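Local coordinates for protein beta-n-acetylhexosaminidase (Streptococcus pneumoniae, PDB 4AZI) that removes terminal beta-linked N-acetylhexosamine residues from glycans, as a family 20 glycoside hydrolase catalytic module of the pneumococcal exo-beta-D-N-acetylglucosaminidase StrH, at residues 245-250 against 268-273; 261-266 against 315-320; 272-277 against 322-327. The protein carries 2 engineered substitutions. All blocks are in the same frame, centred on the assembly; numbering follows the deposited sequence.

Contact 1: 245-250 against 268-273. With OAN (O-(2-acetamido-2-deoxy D-glucopyranosylidene) amino-N-phenylcarbamate), chain C.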
loop_
_atom_site.group_PDB
_atom_site.type_symbol
_atom_site.label_atom_id
_atom_site.label_comp_id
_atom_site.label_asym_id
_atom_site.label_seq_id
_atom_site.Cartn_x
_atom_site.Cartn_y
_atom_site.Cartn_z
ATOM N N VAL A 245 -4.645 12.641 -7.564
ATOM C CA VAL A 245 -4.534 11.336 -6.894
ATOM C C VAL A 245 -3.791 10.317 -7.763
ATOM O O VAL A 245 -4.108 10.164 -8.930
ATOM C CB VAL A 245 -5.931 10.792 -6.496
ATOM C CG1 VAL A 245 -5.831 9.375 -5.925
ATOM C CG2 VAL A 245 -6.617 11.743 -5.504
ATOM N N LEU A 246 -2.797 9.635 -7.186
ATOM C CA LEU A 246 -2.173 8.478 -7.822
ATOM C C LEU A 246 -3.123 7.288 -7.690
ATOM O O LEU A 246 -3.500 6.927 -6.590
ATOM C CB LEU A 246 -0.823 8.166 -7.177
ATOM C CG LEU A 246 -0.076 6.925 -7.683
ATOM C CD1 LEU A 246 0.373 7.062 -9.139
ATOM C CD2 LEU A 246 1.104 6.618 -6.782
ATOM N N ILE A 247 -3.534 6.696 -8.808
ATOM C CA ILE A 247 -4.582 5.673 -8.763
ATOM C C ILE A 247 -3.963 4.265 -8.666
ATOM O O ILE A 247 -3.237 3.814 -9.561
ATOM C CB ILE A 247 -5.533 5.764 -9.979
ATOM C CG1 ILE A 247 -6.150 7.183 -10.155
ATOM C CG2 ILE A 247 -6.586 4.675 -9.944
ATOM C CD1 ILE A 247 -7.264 7.550 -9.193
ATOM N N SER A 248 -4.245 3.570 -7.577
ATOM C CA SER A 248 -3.816 2.184 -7.471
ATOM C C SER A 248 -4.845 1.334 -8.217
ATOM O O SER A 248 -5.897 1.012 -7.672
ATOM C CB SER A 248 -3.661 1.778 -6.006
ATOM O OG SER A 248 -3.373 0.402 -5.887
ATOM N N TYR A 249 -4.551 1.015 -9.480
ATOM C CA TYR A 249 -5.517 0.332 -10.354
ATOM C C TYR A 249 -5.355 -1.176 -10.313
ATOM O O TYR A 249 -4.329 -1.713 -10.733
ATOM C CB TYR A 249 -5.454 0.830 -11.818
ATOM C CG TYR A 249 -6.747 0.540 -12.561
ATOM C CD1 TYR A 249 -7.042 -0.752 -13.020
ATOM C CD2 TYR A 249 -7.697 1.542 -12.769
ATOM C CE1 TYR A 249 -8.238 -1.030 -13.675
ATOM C CE2 TYR A 249 -8.896 1.267 -13.416
ATOM C CZ TYR A 249 -9.162 -0.026 -13.860
ATOM O OH TYR A 249 -10.347 -0.307 -14.511
ATOM N N TRP A 250 -6.386 -1.861 -9.822
ATOM C CA TRP A 250 -6.305 -3.300 -9.614
ATOM C C TRP A 250 -7.257 -4.106 -10.474
ATOM O O TRP A 250 -6.977 -5.255 -10.778
ATOM C CB TRP A 250 -6.486 -3.624 -8.138
ATOM C CG TRP A 250 -7.872 -3.339 -7.657
ATOM C CD1 TRP A 250 -8.402 -2.110 -7.272
ATOM C CD2 TRP A 250 -8.974 -4.286 -7.544
ATOM N NE1 TRP A 250 -9.718 -2.239 -6.922
ATOM C CE2 TRP A 250 -10.126 -3.518 -7.063
ATOM C CE3 TRP A 250 -9.118 -5.644 -7.774
ATOM C CZ2 TRP A 250 -11.353 -4.108 -6.826
ATOM C CZ3 TRP A 250 -10.362 -6.230 -7.536
ATOM C CH2 TRP A 250 -11.455 -5.479 -7.077
ATOM N N LYS A 268 -8.868 11.414 -18.176
ATOM C CA LYS A 268 -9.092 12.461 -17.171
ATOM C C LYS A 268 -7.806 13.012 -16.553
ATOM O O LYS A 268 -7.868 13.822 -15.621
ATOM C CB LYS A 268 -9.997 11.939 -16.042
ATOM C CG LYS A 268 -11.447 11.711 -16.433
ATOM C CD LYS A 268 -12.189 13.026 -16.606
ATOM C CE LYS A 268 -13.636 12.769 -16.967
ATOM N NZ LYS A 268 -14.290 14.014 -17.449
ATOM N N GLY A 269 -6.659 12.555 -17.051
ATOM C CA GLY A 269 -5.344 13.006 -16.587
ATOM C C GLY A 269 -4.673 12.162 -15.503
ATOM O O GLY A 269 -3.614 12.519 -15.014
ATOM N N TYR A 270 -5.273 11.043 -15.124
ATOM C CA TYR A 270 -4.746 10.274 -13.985
ATOM C C TYR A 270 -3.470 9.497 -14.297
ATOM O O TYR A 270 -3.244 9.096 -15.436
ATOM C CB TYR A 270 -5.806 9.326 -13.433
ATOM C CG TYR A 270 -6.875 10.018 -12.627
ATOM C CD1 TYR A 270 -6.567 10.605 -11.411
ATOM C CD2 TYR A 270 -8.193 10.090 -13.081
ATOM C CE1 TYR A 270 -7.530 11.228 -10.649
ATOM C CE2 TYR A 270 -9.170 10.728 -12.328
ATOM C CZ TYR A 270 -8.823 11.295 -11.107
ATOM O OH TYR A 270 -9.753 11.933 -10.329
ATOM N N LYS A 271 -2.638 9.305 -13.273
ATOM C CA LYS A 271 -1.465 8.438 -13.366
ATOM C C LYS A 271 -1.692 7.200 -12.510
ATOM O O LYS A 271 -2.400 7.269 -11.512
ATOM C CB LYS A 271 -0.219 9.177 -12.897
ATOM C CG LYS A 271 0.169 10.330 -13.807
ATOM C CD LYS A 271 0.570 11.553 -13.010
ATOM C CE LYS A 271 2.050 11.539 -12.654
ATOM N NZ LYS A 271 2.932 11.934 -13.790
ATOM N N PHE A 272 -1.086 6.082 -12.905
ATOM C CA PHE A 272 -1.409 4.789 -12.311
ATOM C C PHE A 272 -0.233 4.160 -11.601
ATOM O O PHE A 272 0.891 4.244 -12.083
ATOM C CB PHE A 272 -1.896 3.799 -13.393
ATOM C CG PHE A 272 -3.139 4.240 -14.118
ATOM C CD1 PHE A 272 -4.373 4.234 -13.479
ATOM C CD2 PHE A 272 -3.079 4.634 -15.449
ATOM C CE1 PHE A 272 -5.521 4.622 -14.140
ATOM C CE2 PHE A 272 -4.226 5.026 -16.118
ATOM C CZ PHE A 272 -5.451 5.020 -15.462
ATOM N N LEU A 273 -0.505 3.533 -10.462
ATOM C CA LEU A 273 0.373 2.514 -9.913
ATOM C C LEU A 273 -0.291 1.178 -10.257
ATOM O O LEU A 273 -1.389 0.885 -9.761
ATOM C CB LEU A 273 0.556 2.674 -8.399
ATOM C CG LEU A 273 1.410 1.581 -7.707
ATOM C CD1 LEU A 273 2.830 1.524 -8.268
ATOM C CD2 LEU A 273 1.439 1.753 -6.192
HETATM C CAH OAN C . -8.437 -3.009 -3.542
HETATM C CAG OAN C . -8.608 -4.498 -3.210
HETATM O OAN OAN C . -7.893 -5.334 -3.744
HETATM N NAI OAN C . -9.574 -4.782 -2.333
HETATM C CAB OAN C . -9.908 -6.141 -1.856
HETATM C CAC OAN C . -8.970 -6.528 -0.711
HETATM O OAJ OAN C . -9.460 -5.967 0.513
HETATM C CAD OAN C . -8.859 -8.040 -0.576
HETATM O OAK OAN C . -7.997 -8.309 0.520
HETATM C CAE OAN C . -8.255 -8.622 -1.863
HETATM C CAF OAN C . -8.133 -10.149 -1.882
HETATM O OAM OAN C . -9.431 -10.753 -1.857
HETATM O OAL OAN C . -8.979 -8.220 -3.057
HETATM C CAA OAN C . -9.872 -7.185 -2.992
HETATM N NAY OAN C . -10.735 -7.088 -3.981
HETATM O OAQ OAN C . -10.650 -8.046 -4.947
HETATM C CAP OAN C . -11.839 -8.355 -5.543
HETATM O OAR OAN C . -11.863 -9.158 -6.478
HETATM N NAO OAN C . -12.934 -7.754 -5.053
HETATM C CAS OAN C . -14.181 -7.895 -5.529
HETATM C CAT OAN C . -14.904 -6.739 -5.821
HETATM C CAU OAN C . -16.206 -6.823 -6.314
HETATM C CAV OAN C . -16.792 -8.071 -6.521
HETATM C CAW OAN C . -16.074 -9.239 -6.228
HETATM C CAX OAN C . -14.771 -9.154 -5.730
HETATM O O HOH W 1 -2.634 11.081 -10.947
#

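Contact 2: 261-266 against 315-320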
loop_
_atom_site.group_PDB
_atom_site.type_symbol
_atom_site.label_atom_id
_atom_site.label_comp_id
_atom_site.label_asym_id
_atom_site.label_seq_id
_atom_site.Cartn_x
_atom_site.Cartn_y
_atom_site.Cartn_z
ATOM N N SER A 261 -12.813 2.458 -16.691
ATOM C CA SER A 261 -11.720 1.783 -17.363
ATOM C C SER A 261 -10.440 2.575 -17.121
ATOM O O SER A 261 -10.506 3.780 -16.830
ATOM C CB SER A 261 -12.000 1.677 -18.858
ATOM O OG SER A 261 -12.006 2.959 -19.453
ATOM N N PRO A 262 -9.278 1.909 -17.239
ATOM C CA PRO A 262 -8.011 2.638 -17.175
ATOM C C PRO A 262 -7.914 3.652 -18.310
ATOM O O PRO A 262 -7.379 4.745 -18.101
ATOM C CB PRO A 262 -6.945 1.543 -17.336
ATOM C CG PRO A 262 -7.646 0.260 -17.108
ATOM C CD PRO A 262 -9.077 0.469 -17.474
ATOM N N GLN A 263 -8.429 3.292 -19.492
ATOM C CA GLN A 263 -8.504 4.229 -20.625
ATOM C C GLN A 263 -9.245 5.510 -20.219
ATOM O O GLN A 263 -8.754 6.624 -20.449
ATOM C CB GLN A 263 -9.213 3.605 -21.838
ATOM C CG GLN A 263 -8.468 2.480 -22.542
ATOM C CD GLN A 263 -8.990 1.099 -22.166
ATOM O OE1 GLN A 263 -9.381 0.860 -21.027
ATOM N NE2 GLN A 263 -9.012 0.190 -23.135
ATOM N N TYR A 264 -10.429 5.346 -19.624
ATOM C CA TYR A 264 -11.234 6.489 -19.202
ATOM C C TYR A 264 -10.534 7.377 -18.164
ATOM O O TYR A 264 -10.554 8.600 -18.285
ATOM C CB TYR A 264 -12.611 6.065 -18.678
ATOM C CG TYR A 264 -13.522 7.256 -18.461
ATOM C CD1 TYR A 264 -14.266 7.782 -19.515
ATOM C CD2 TYR A 264 -13.605 7.882 -17.219
ATOM C CE1 TYR A 264 -15.090 8.880 -19.334
ATOM C CE2 TYR A 264 -14.429 8.979 -17.024
ATOM C CZ TYR A 264 -15.160 9.478 -18.089
ATOM O OH TYR A 264 -15.975 10.563 -17.921
ATOM N N LEU A 265 -9.951 6.764 -17.139
ATOM C CA LEU A 265 -9.215 7.518 -16.113
ATOM C C LEU A 265 -7.971 8.220 -16.656
ATOM O O LEU A 265 -7.717 9.365 -16.296
ATOM C CB LEU A 265 -8.871 6.638 -14.907
ATOM C CG LEU A 265 -10.046 6.074 -14.103
ATOM C CD1 LEU A 265 -9.515 5.152 -13.005
ATOM C CD2 LEU A 265 -10.885 7.194 -13.516
ATOM N N ALA A 266 -7.219 7.557 -17.539
ATOM C CA ALA A 266 -6.088 8.200 -18.224
ATOM C C ALA A 266 -6.531 9.458 -18.960
ATOM O O ALA A 266 -5.843 10.497 -18.911
ATOM C CB ALA A 266 -5.411 7.233 -19.185
ATOM N N PRO A 315 1.088 -4.653 -25.401
ATOM C CA PRO A 315 1.201 -3.205 -25.542
ATOM C C PRO A 315 0.152 -2.525 -26.423
ATOM O O PRO A 315 0.252 -1.322 -26.625
ATOM C CB PRO A 315 2.582 -3.039 -26.183
ATOM C CG PRO A 315 2.743 -4.268 -27.024
ATOM C CD PRO A 315 1.861 -5.349 -26.449
ATOM N N GLU A 316 -0.829 -3.266 -26.939
ATOM C CA GLU A 316 -1.920 -2.667 -27.736
ATOM C C GLU A 316 -2.542 -1.452 -27.040
ATOM O O GLU A 316 -2.813 -0.429 -27.671
ATOM C CB GLU A 316 -3.002 -3.704 -28.078
ATOM C CG GLU A 316 -4.205 -3.145 -28.843
ATOM C CD GLU A 316 -3.869 -2.642 -30.242
ATOM O OE1 GLU A 316 -2.996 -3.233 -30.916
ATOM O OE2 GLU A 316 -4.486 -1.649 -30.685
ATOM N N VAL A 317 -2.782 -1.594 -25.739
ATOM C CA VAL A 317 -3.115 -0.477 -24.861
ATOM C C VAL A 317 -1.848 -0.227 -24.049
ATOM O O VAL A 317 -1.312 -1.149 -23.400
ATOM C CB VAL A 317 -4.312 -0.801 -23.932
ATOM C CG1 VAL A 317 -4.490 0.277 -22.873
ATOM C CG2 VAL A 317 -5.596 -0.966 -24.737
ATOM N N ASP A 318 -1.349 1.004 -24.123
ATOM C CA ASP A 318 -0.116 1.383 -23.451
ATOM C C ASP A 318 -0.355 2.715 -22.752
ATOM O O ASP A 318 -0.356 3.778 -23.381
ATOM C CB ASP A 318 1.062 1.447 -24.448
ATOM C CG ASP A 318 2.404 1.761 -23.771
ATOM O OD1 ASP A 318 2.426 2.020 -22.546
ATOM O OD2 ASP A 318 3.443 1.752 -24.467
ATOM N N LEU A 319 -0.585 2.624 -21.449
ATOM C CA LEU A 319 -0.923 3.762 -20.612
ATOM C C LEU A 319 0.173 4.025 -19.581
ATOM O O LEU A 319 0.708 3.080 -18.997
ATOM C CB LEU A 319 -2.270 3.520 -19.914
ATOM C CG LEU A 319 -3.514 3.357 -20.801
ATOM C CD1 LEU A 319 -4.692 2.794 -20.020
ATOM C CD2 LEU A 319 -3.901 4.682 -21.446
ATOM N N PRO A 320 0.511 5.306 -19.351
ATOM C CA PRO A 320 1.554 5.661 -18.387
ATOM C C PRO A 320 1.283 5.146 -16.980
ATOM O O PRO A 320 0.224 5.392 -16.397
ATOM C CB PRO A 320 1.558 7.194 -18.421
ATOM C CG PRO A 320 1.126 7.512 -19.814
ATOM C CD PRO A 320 0.078 6.484 -20.134
#

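Contact 3: 272-277 against 322-327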
loop_
_atom_site.group_PDB
_atom_site.type_symbol
_atom_site.label_atom_id
_atom_site.label_comp_id
_atom_site.label_asym_id
_atom_site.label_seq_id
_atom_site.Cartn_x
_atom_site.Cartn_y
_atom_site.Cartn_z
ATOM N N PHE A 272 -1.086 6.082 -12.905
ATOM C CA PHE A 272 -1.409 4.789 -12.311
ATOM C C PHE A 272 -0.233 4.160 -11.601
ATOM O O PHE A 272 0.891 4.244 -12.083
ATOM C CB PHE A 272 -1.896 3.799 -13.393
ATOM C CG PHE A 272 -3.139 4.240 -14.118
ATOM C CD1 PHE A 272 -4.373 4.234 -13.479
ATOM C CD2 PHE A 272 -3.079 4.634 -15.449
ATOM C CE1 PHE A 272 -5.521 4.622 -14.140
ATOM C CE2 PHE A 272 -4.226 5.026 -16.118
ATOM C CZ PHE A 272 -5.451 5.020 -15.462
ATOM N N LEU A 273 -0.505 3.533 -10.462
ATOM C CA LEU A 273 0.373 2.514 -9.913
ATOM C C LEU A 273 -0.291 1.178 -10.257
ATOM O O LEU A 273 -1.389 0.885 -9.761
ATOM C CB LEU A 273 0.556 2.674 -8.399
ATOM C CG LEU A 273 1.410 1.581 -7.707
ATOM C CD1 LEU A 273 2.830 1.524 -8.268
ATOM C CD2 LEU A 273 1.439 1.753 -6.192
ATOM N N ASN A 274 0.354 0.412 -11.148
ATOM C CA ASN A 274 -0.214 -0.841 -11.686
ATOM C C ASN A 274 -0.271 -1.937 -10.621
ATOM O O ASN A 274 0.713 -2.620 -10.360
ATOM C CB ASN A 274 0.572 -1.303 -12.925
ATOM C CG ASN A 274 -0.009 -2.557 -13.580
ATOM O OD1 ASN A 274 -1.110 -3.011 -13.252
ATOM N ND2 ASN A 274 0.740 -3.119 -14.522
ATOM N N THR A 275 -1.450 -2.090 -10.031
ATOM C CA THR A 275 -1.671 -2.947 -8.882
ATOM C C THR A 275 -2.539 -4.129 -9.304
ATOM O O THR A 275 -3.549 -4.445 -8.670
ATOM C CB THR A 275 -2.342 -2.128 -7.767
ATOM O OG1 THR A 275 -1.567 -0.940 -7.549
ATOM C CG2 THR A 275 -2.442 -2.907 -6.456
ATOM N N ASN A 276 -2.126 -4.783 -10.388
ATOM C CA ASN A 276 -2.965 -5.773 -11.061
ATOM C C ASN A 276 -3.430 -6.877 -10.143
ATOM O O ASN A 276 -2.613 -7.507 -9.483
ATOM C CB ASN A 276 -2.213 -6.380 -12.239
ATOM C CG ASN A 276 -3.139 -6.843 -13.329
ATOM O OD1 ASN A 276 -4.162 -7.462 -13.064
ATOM N ND2 ASN A 276 -2.792 -6.527 -14.570
ATOM N N GLY A 277 -4.744 -7.088 -10.090
ATOM C CA GLY A 277 -5.339 -8.219 -9.371
ATOM C C GLY A 277 -4.728 -9.560 -9.764
ATOM O O GLY A 277 -4.766 -10.525 -8.997
ATOM N N VAL A 322 3.445 4.688 -13.139
ATOM C CA VAL A 322 4.661 5.097 -12.415
ATOM C C VAL A 322 5.435 3.858 -11.939
ATOM O O VAL A 322 6.553 3.966 -11.426
ATOM C CB VAL A 322 4.356 6.042 -11.224
ATOM C CG1 VAL A 322 3.638 7.301 -11.694
ATOM C CG2 VAL A 322 3.560 5.322 -10.134
ATOM N N GLY A 323 4.826 2.687 -12.125
ATOM C CA GLY A 323 5.392 1.418 -11.680
ATOM C C GLY A 323 4.310 0.402 -11.357
ATOM O O GLY A 323 3.157 0.580 -11.734
ATOM N N SER A 324 4.682 -0.647 -10.626
ATOM C CA SER A 324 3.789 -1.761 -10.369
ATOM C C SER A 324 3.893 -2.273 -8.943
ATOM O O SER A 324 4.947 -2.165 -8.300
ATOM C CB SER A 324 4.073 -2.909 -11.347
ATOM O OG SER A 324 3.640 -2.584 -12.652
ATOM N N MET A 325 2.790 -2.842 -8.466
ATOM C CA MET A 325 2.693 -3.342 -7.106
ATOM C C MET A 325 2.110 -4.759 -7.070
ATOM O O MET A 325 1.064 -5.019 -7.651
ATOM C CB MET A 325 1.835 -2.386 -6.274
ATOM C CG MET A 325 1.617 -2.811 -4.829
ATOM S SD MET A 325 1.285 -1.400 -3.752
ATOM C CE MET A 325 -0.393 -0.987 -4.209
ATOM N N LEU A 326 2.813 -5.666 -6.397
ATOM C CA LEU A 326 2.313 -7.014 -6.128
ATOM C C LEU A 326 1.771 -7.053 -4.691
ATOM O O LEU A 326 2.391 -6.503 -3.771
ATOM C CB LEU A 326 3.417 -8.056 -6.349
ATOM C CG LEU A 326 3.079 -9.537 -6.159
ATOM C CD1 LEU A 326 3.730 -10.382 -7.245
ATOM C CD2 LEU A 326 3.503 -10.013 -4.776
ATOM N N SER A 327 0.623 -7.702 -4.501
ATOM C CA SER A 327 -0.147 -7.529 -3.273
ATOM C C SER A 327 -0.444 -8.810 -2.500
ATOM O O SER A 327 -0.979 -9.781 -3.058
ATOM C CB SER A 327 -1.458 -6.802 -3.558
ATOM O OG SER A 327 -1.269 -5.656 -4.370
HETATM O O HOH W 2 -1.146 -6.559 -7.123
#

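Contact 1: 245-250 against 268-273
Ile247 and Phe272 sit side by side on parallel strands 246-249 and 271-273, whose short axes come within 4.7 Å and cross at -45°. Ile247 is held through both its N and its O. Its N donates to Lys271 O at 3.0 Å, almost straight at 174°, and its O accepts from Leu273 N at 2.9 Å. Tyr249 N continues the pattern to Leu273 O. One water extends the pairing, donating a hydrogen bond to Val245 O and accepting one from Lys271 N.

The side chain of Ile247 meets two rings. CG1 lies beside the backbone N, anti to the carbonyl carbon (chi1 -54°), which brings it 3.7 Å from Tyr270 CD1. CD1 lies over one face of Tyr270, 4.2 Å from the ring centroid, a CH-pi contact. CB touches Phe272 CD1 at 4.0 Å. The Phe272 side chain runs alongside that of Tyr249, with the two ring planes nearly perpendicular. At the strand end, one face of the Trp250 ring receives the acetamide methyl CAH of the bound inhibitor.

Helix 262-267 covers the aromatic side through Leu265, which touches Tyr249, Tyr270 and Phe272. Leu246 and Leu273 instead reach Met225 of strand 223-227. The two strands and this helix form one beta-alpha-beta unit of the barrel.

Contact 2: 261-266 against 315-320
Ala266 and Leu319 mark the nearest backbone approach, 7.2 Å between their CA atoms, where the short helix 262-267 meets the irregular segment 315-320. The segments are too far apart here for backbone pairing, and side chains bridge the gap.

Leu319 carries most of the contact. Its CG stands anti to its carbonyl carbon (chi1 -62°), and its two methyls part over the helix. CD1 touches Pro262 CB at 3.7 Å and also lies against the Pro262 carbonyl carbon. CD2 meets Ala266 CB, also at 3.7 Å. Pro262 and Ala266 are four residues apart, so Leu319 packs along one side of a single helical turn. That turn is closed by the bond from Ala266 N to Pro262 O.

Val317 makes a lighter contact two residues earlier in the loop. The Gln263 side chain bends at chi2 and crosses that of Val317 at about a right angle. Gln263 NE2 then lies 3.9 Å from Val317 CG2. The start of the helix is secured separately: Ser261 OG, at the N-cap, accepts from Tyr264 N at 2.9 Å.

Pro262 also touches Tyr249, and Ala266 touches Phe272, so the same helix packs on the barrel strands as well as on this loop. The contact itself is small, near the surface and mainly apolar. It therefore rests on the fit of methyl and ring carbons rather than on directional polar bonds between the segments.

Contact 3: 272-277 against 322-327
Met325 reaches across to Leu273 and Thr275 with the end of its side chain. Its CG leaves anti to the backbone N, and a bend at chi3 (74°) turns the terminal methyl back. CE then lies 3.8 Å from Leu273 CD2 and 3.5 Å from Thr275 OG1, and it also touches Thr275 CG2. The Thr275 side chain runs alongside that of Met325, while Leu273 crosses it at about a right angle. Thr275 OG1 donates a hydrogen bond to Leu273 O, from well above the carbonyl plane. Thr275 OG1 is also hydrogen-bonded to Ser248 OG.

Asn274 and Ser324 pair on the other face. Asn274 CB lies 3.3 Å from Ser324 OG, which is hydrogen-bonded to Phe306 O. In the backbone, Asn274 N donates to Gly323 O at 2.9 Å, and Asn274 O accepts from Met325 N at 2.8 Å. Val322 N reaches Phe272 O in a nearly straight bond. Leu273 CD1 rests on the peptide between Gly323 and Ser324. Further along, one water donates to Asn276 O and Met325 O and accepts from Ser327 OG.

This is parallel pairing of consecutive strands 271-282 and 321-329. They belong to a beta-alpha-beta unit with helix 294-303, the repeating arrangement of the TIM barrel found in family 20 catalytic domains.

How the contacts relate
Contacts 1 and 3 share Phe272 and Leu273, so strand 271-282 is paired on one edge with 246-249 and on the other with 321-329. Their centres are about 10 Å apart. A backbone hydrogen bond between Trp250 O and Gly277 N, 3.0 Å apart, also ties them together. Contact 2 lies on the outer side, its centre about 10 Å from that of contact 1 and 13 Å from that of contact 3. Phe272 touches both of its segments: CZ is 3.3 Å from Pro262 O and CD2 is 3.5 Å from Pro320 O. Trp250 of contact 1 lines the inhibitor pocket. The Thr275 side chain is about 7 Å from the ligand, and that of Pro262 about 14 Å.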